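Local atomic coordinates of cadherin-related family member 2 (Homo sapiens, PDB entry 5CZR), a protein that forms calcium-dependent heterophilic adhesion complexes with CDHR5 on adjacent microvilli and thereby controls microvillar packing at the apical membrane of epithelial cells. Residues A24-L29 with Y49-T54; K75-V80 with Q86-M91. One frame throughout, in Å; residues are numbered along the deposited sequence.

Interaction 1: residues A24-L29 with Y49-T54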
# COMPACT_ATOMS: atom_id res chain seq x y z
N ALA A 24 20.25 -6.45 -0.42
CA ALA A 24 20.22 -6.69 1.03
C ALA A 24 20.19 -8.19 1.35
O ALA A 24 19.60 -8.97 0.61
CB ALA A 24 18.98 -6.05 1.62
N GLN A 25 20.74 -8.54 2.51
CA GLN A 25 20.52 -9.86 3.09
C GLN A 25 19.01 -10.11 3.30
O GLN A 25 18.31 -9.30 3.90
CB GLN A 25 21.25 -10.01 4.41
CG GLN A 25 20.94 -11.33 5.09
CD GLN A 25 21.68 -11.48 6.39
OE1 GLN A 25 21.09 -11.72 7.44
NE2 GLN A 25 23.00 -11.37 6.33
N ALA A 26 18.54 -11.23 2.78
CA ALA A 26 17.15 -11.66 2.97
C ALA A 26 17.03 -12.65 4.14
O ALA A 26 16.20 -12.48 5.01
CB ALA A 26 16.65 -12.29 1.69
N PHE A 27 17.86 -13.69 4.12
CA PHE A 27 17.88 -14.71 5.18
C PHE A 27 19.08 -15.65 4.93
O PHE A 27 19.81 -15.49 3.94
CB PHE A 27 16.58 -15.54 5.21
CG PHE A 27 16.29 -16.26 3.91
CD1 PHE A 27 15.82 -15.56 2.80
CD2 PHE A 27 16.50 -17.61 3.79
CE1 PHE A 27 15.53 -16.21 1.61
CE2 PHE A 27 16.24 -18.26 2.60
CZ PHE A 27 15.72 -17.56 1.51
N TRP A 28 19.28 -16.56 5.87
CA TRP A 28 20.34 -17.54 5.83
C TRP A 28 19.73 -18.91 5.57
O TRP A 28 18.79 -19.33 6.27
CB TRP A 28 21.10 -17.56 7.16
CG TRP A 28 21.98 -16.37 7.35
CD1 TRP A 28 21.61 -15.15 7.85
CD2 TRP A 28 23.37 -16.25 7.01
NE1 TRP A 28 22.69 -14.29 7.86
CE2 TRP A 28 23.79 -14.95 7.35
CE3 TRP A 28 24.31 -17.15 6.48
CZ2 TRP A 28 25.11 -14.49 7.15
CZ3 TRP A 28 25.65 -16.70 6.28
CH2 TRP A 28 26.02 -15.38 6.62
N LEU A 29 20.24 -19.61 4.55
CA LEU A 29 19.96 -21.03 4.41
C LEU A 29 20.86 -21.80 5.36
O LEU A 29 22.06 -21.56 5.41
CB LEU A 29 20.19 -21.50 2.97
CG LEU A 29 19.18 -21.04 1.93
CD1 LEU A 29 19.70 -21.30 0.53
CD2 LEU A 29 17.85 -21.75 2.16
N TYR A 49 15.38 -16.40 -9.46
CA TYR A 49 15.99 -15.13 -9.87
C TYR A 49 15.73 -13.99 -8.85
O TYR A 49 16.38 -12.94 -8.92
CB TYR A 49 15.49 -14.70 -11.26
CG TYR A 49 14.04 -14.22 -11.25
CD1 TYR A 49 13.73 -12.90 -10.96
CD2 TYR A 49 12.98 -15.09 -11.54
CE1 TYR A 49 12.40 -12.46 -10.95
CE2 TYR A 49 11.65 -14.65 -11.53
CZ TYR A 49 11.37 -13.33 -11.20
OH TYR A 49 10.07 -12.87 -11.19
N PHE A 50 14.76 -14.16 -7.97
CA PHE A 50 14.53 -13.21 -6.88
C PHE A 50 15.70 -13.11 -5.90
O PHE A 50 15.77 -12.14 -5.15
CB PHE A 50 13.27 -13.55 -6.07
CG PHE A 50 12.01 -13.12 -6.71
CD1 PHE A 50 11.62 -11.78 -6.69
CD2 PHE A 50 11.17 -14.05 -7.34
CE1 PHE A 50 10.45 -11.38 -7.33
CE2 PHE A 50 9.98 -13.65 -7.93
CZ PHE A 50 9.62 -12.31 -7.92
N PHE A 51 16.55 -14.14 -5.86
CA PHE A 51 17.60 -14.23 -4.86
C PHE A 51 18.96 -14.60 -5.47
O PHE A 51 19.06 -15.07 -6.61
CB PHE A 51 17.23 -15.29 -3.83
CG PHE A 51 15.95 -15.02 -3.10
CD1 PHE A 51 15.88 -14.00 -2.12
CD2 PHE A 51 14.80 -15.81 -3.35
CE1 PHE A 51 14.70 -13.77 -1.43
CE2 PHE A 51 13.61 -15.52 -2.70
CZ PHE A 51 13.55 -14.51 -1.73
N ALA A 52 20.00 -14.40 -4.67
CA ALA A 52 21.35 -14.84 -5.00
C ALA A 52 21.91 -15.45 -3.76
O ALA A 52 22.02 -14.79 -2.73
CB ALA A 52 22.22 -13.68 -5.47
N VAL A 53 22.23 -16.75 -3.85
CA VAL A 53 22.75 -17.51 -2.70
C VAL A 53 24.28 -17.45 -2.76
O VAL A 53 24.85 -17.67 -3.82
CB VAL A 53 22.28 -18.99 -2.77
CG1 VAL A 53 22.85 -19.75 -1.62
CG2 VAL A 53 20.74 -19.09 -2.76
N THR A 54 24.92 -17.17 -1.63
CA THR A 54 26.36 -17.33 -1.48
C THR A 54 26.61 -18.80 -1.15
O THR A 54 26.28 -19.25 -0.07
CB THR A 54 26.90 -16.43 -0.34
OG1 THR A 54 26.58 -15.08 -0.64
CG2 THR A 54 28.43 -16.55 -0.21

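Interaction 2: residues K75-V80 with Q86-M91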
# COMPACT_ATOMS: atom_id res chain seq x y z
N LYS A 75 7.08 -19.95 -4.44
CA LYS A 75 7.90 -21.07 -4.04
C LYS A 75 9.24 -20.96 -4.72
O LYS A 75 9.32 -20.56 -5.87
CB LYS A 75 7.29 -22.42 -4.49
CG LYS A 75 5.76 -22.51 -4.38
CD LYS A 75 5.22 -23.16 -3.10
CE LYS A 75 3.70 -23.02 -3.01
NZ LYS A 75 3.24 -23.64 -1.74
N VAL A 76 10.25 -21.45 -4.03
CA VAL A 76 11.53 -21.66 -4.66
C VAL A 76 12.07 -23.01 -4.24
O VAL A 76 11.64 -23.58 -3.25
CB VAL A 76 12.55 -20.56 -4.26
CG1 VAL A 76 12.16 -19.25 -4.88
CG2 VAL A 76 12.67 -20.43 -2.75
N THR A 77 12.97 -23.54 -5.05
CA THR A 77 13.67 -24.76 -4.69
C THR A 77 14.99 -24.38 -4.04
O THR A 77 15.77 -23.60 -4.60
CB THR A 77 13.90 -25.66 -5.92
OG1 THR A 77 12.63 -26.02 -6.45
CG2 THR A 77 14.61 -26.95 -5.52
N ILE A 78 15.19 -24.89 -2.84
CA ILE A 78 16.42 -24.69 -2.15
C ILE A 78 17.23 -25.97 -2.15
O ILE A 78 16.69 -27.05 -2.10
CB ILE A 78 16.22 -24.13 -0.74
CG1 ILE A 78 15.31 -25.03 0.10
CG2 ILE A 78 15.66 -22.72 -0.82
CD1 ILE A 78 15.33 -24.67 1.59
N SER A 79 18.54 -25.81 -2.12
CA SER A 79 19.46 -26.94 -2.24
C SER A 79 20.61 -26.84 -1.21
O SER A 79 21.17 -25.76 -1.01
CB SER A 79 20.06 -26.92 -3.64
OG SER A 79 20.96 -27.98 -3.81
N VAL A 80 20.92 -27.96 -0.58
CA VAL A 80 22.14 -28.11 0.17
C VAL A 80 22.86 -29.39 -0.28
O VAL A 80 22.24 -30.42 -0.49
CB VAL A 80 21.89 -28.13 1.69
CG1 VAL A 80 20.93 -29.26 2.08
CG2 VAL A 80 23.20 -28.24 2.44
N GLN A 86 23.39 -34.14 -3.37
CA GLN A 86 22.64 -32.93 -3.43
C GLN A 86 21.24 -33.15 -2.86
O GLN A 86 20.60 -34.11 -3.22
CB GLN A 86 22.53 -32.49 -4.89
CG GLN A 86 21.74 -31.20 -5.03
CD GLN A 86 21.71 -30.64 -6.43
OE1 GLN A 86 21.94 -31.34 -7.42
NE2 GLN A 86 21.43 -29.32 -6.52
N VAL A 87 20.79 -32.28 -1.97
CA VAL A 87 19.48 -32.40 -1.31
C VAL A 87 18.66 -31.12 -1.58
O VAL A 87 19.13 -30.02 -1.35
CB VAL A 87 19.66 -32.58 0.24
CG1 VAL A 87 18.31 -32.54 1.01
CG2 VAL A 87 20.41 -33.86 0.53
N GLN A 88 17.45 -31.29 -2.11
CA GLN A 88 16.65 -30.19 -2.60
C GLN A 88 15.26 -30.27 -2.01
O GLN A 88 14.72 -31.37 -1.84
CB GLN A 88 16.54 -30.22 -4.10
CG GLN A 88 17.89 -30.23 -4.79
CD GLN A 88 17.77 -30.11 -6.31
OE1 GLN A 88 17.35 -29.08 -6.83
NE2 GLN A 88 18.23 -31.14 -7.02
N ARG A 89 14.70 -29.12 -1.64
CA ARG A 89 13.37 -29.03 -1.05
C ARG A 89 12.71 -27.79 -1.60
O ARG A 89 13.37 -26.92 -2.16
CB ARG A 89 13.42 -28.78 0.44
CG ARG A 89 13.81 -29.89 1.40
CD ARG A 89 13.14 -31.23 1.14
NE ARG A 89 13.83 -32.32 1.86
CZ ARG A 89 14.50 -33.33 1.29
NH1 ARG A 89 14.61 -33.46 -0.04
NH2 ARG A 89 15.10 -34.23 2.07
N GLU A 90 11.43 -27.66 -1.32
CA GLU A 90 10.71 -26.47 -1.63
C GLU A 90 10.60 -25.57 -0.40
O GLU A 90 10.48 -26.04 0.72
CB GLU A 90 9.42 -26.92 -2.26
CG GLU A 90 8.37 -25.89 -2.54
CD GLU A 90 7.16 -26.52 -3.22
OE1 GLU A 90 7.35 -27.30 -4.19
OE2 GLU A 90 6.02 -26.29 -2.74
N MET A 91 10.81 -24.27 -0.63
CA MET A 91 10.58 -23.25 0.39
C MET A 91 9.49 -22.29 -0.06
O MET A 91 9.50 -21.78 -1.19
CB MET A 91 11.88 -22.47 0.65
CG MET A 91 11.79 -21.46 1.78
SD MET A 91 13.25 -20.41 1.97
CE MET A 91 13.90 -21.12 3.47

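Interaction 1: residues A24-L29 with Y49-T54
F27 turns the edge of its ring onto the face of F51 in a T-shaped stack: the ring planes stand at 85°, with the centroids 5.7 Å apart. The leading atom, F27 CE1, lies 4.0 Å from F51 CE1, over the rim of the F51 face and not its centre. The first torsion of F27 places CG between its own backbone N and carbonyl carbon (chi1 59°), which carries the ring across to F51 although the side chain does not leave the backbone pointing at F51. The other face of F51 is covered by CB of F50, so the ring is held between an aromatic edge and an aliphatic carbon. A26 adds a methyl, its CB standing 4.0 Å from F51 CE1 in an oblique approach. Farther along, L29 and V53 cross at about a right angle; L29 CD1 meets V53 CG2 at 4.1 Å and is equally near CG1, so one methyl sits against both branches of the valine. The CA atoms of A26 and F51 are 8.3 Å apart, too far for paired neighbours, and strand 59-62 fills the interval: V60 touches F27, L29 and F51. A26 and F27 both face V60, which makes a classic beta bulge. This is next-but-one strand packing on the core side of one sheet in the Greek-key beta sandwich of a cadherin repeat.

Interaction 2: residues K75-V80 with Q86-M91
M91 lies alongside V76, the two side chains pointing the same way, with M91 CB 4.0 Å from V76 CG2. I78 crosses the methionine at an angle and brings CG2 to 4.1 Å from M91 CB; V80 and V87 repeat the side-by-side arrangement at the far end. These residues share the sheet face turned to the core, where F7 packs on I78 and V80, L29 on I78 and A31 on V80. R89 starts on this face, but its guanidinium swings off from strand 75-80: NH1 bonds to the backbone O of Q88, and CG1 of V87 lies over one face of the guanidinium.

The other face, carrying T77, S79, Q88 and E90, is mostly polar. From the strand end Q86, its CG anti to the backbone N (chi1 180°) and the chain extended beyond, sends NE2 to S79 OG at 3.1 Å; the bond is nearly straight (171°) and the hydroxyl lies in the amide plane. Replacing S79 by an alanine would probably leave the Q86 amide without this acceptor and free to turn. T77 CG2 sits 3.7 Å from Q88 OE1. K75 and E90 meet mainly through the lysine chain, CD being 3.3 Å from OE2, whereas NZ remains 4.0 Å from OE2, a long salt bridge.

Between the faces, the pairs V76–M91, I78–R89 and V80–V87 each exchange two backbone hydrogen bonds, while T77–E90 and S79–Q88 are non-hydrogen-bonded pairs. The segments thus form an antiparallel hairpin, their axes at 150°. Cohesion therefore comes chiefly from six backbone bonds, which fix the register, and from the apolar core face; the straight amide–hydroxyl bond and the long ion pair probably contribute less.

Overall arrangement
Interaction 1 comes first along the chain and closes before interaction 2 opens; both belong to the N-terminal cadherin repeat, with centres about 13 Å apart. They lie in different sheets. Segments 24-29 and 49-54 lie on strands 25-32 and 51-53 of the antiparallel sheet ordered 6-7, 25-32, 59-62, 51-53, whereas 75-80 and 86-91 lie on the two inner strands of the mixed sheet ordered 13-17, 86-96, 73-81, 40-44. The sheets meet directly: F27 CE2 is 3.7 Å from M91 SD, and L29 CD2 is 3.8 Å from I78 CG2. The two contacts therefore face each other across the core of one sandwich, within the repeat that the protein requires for binding CDHR5.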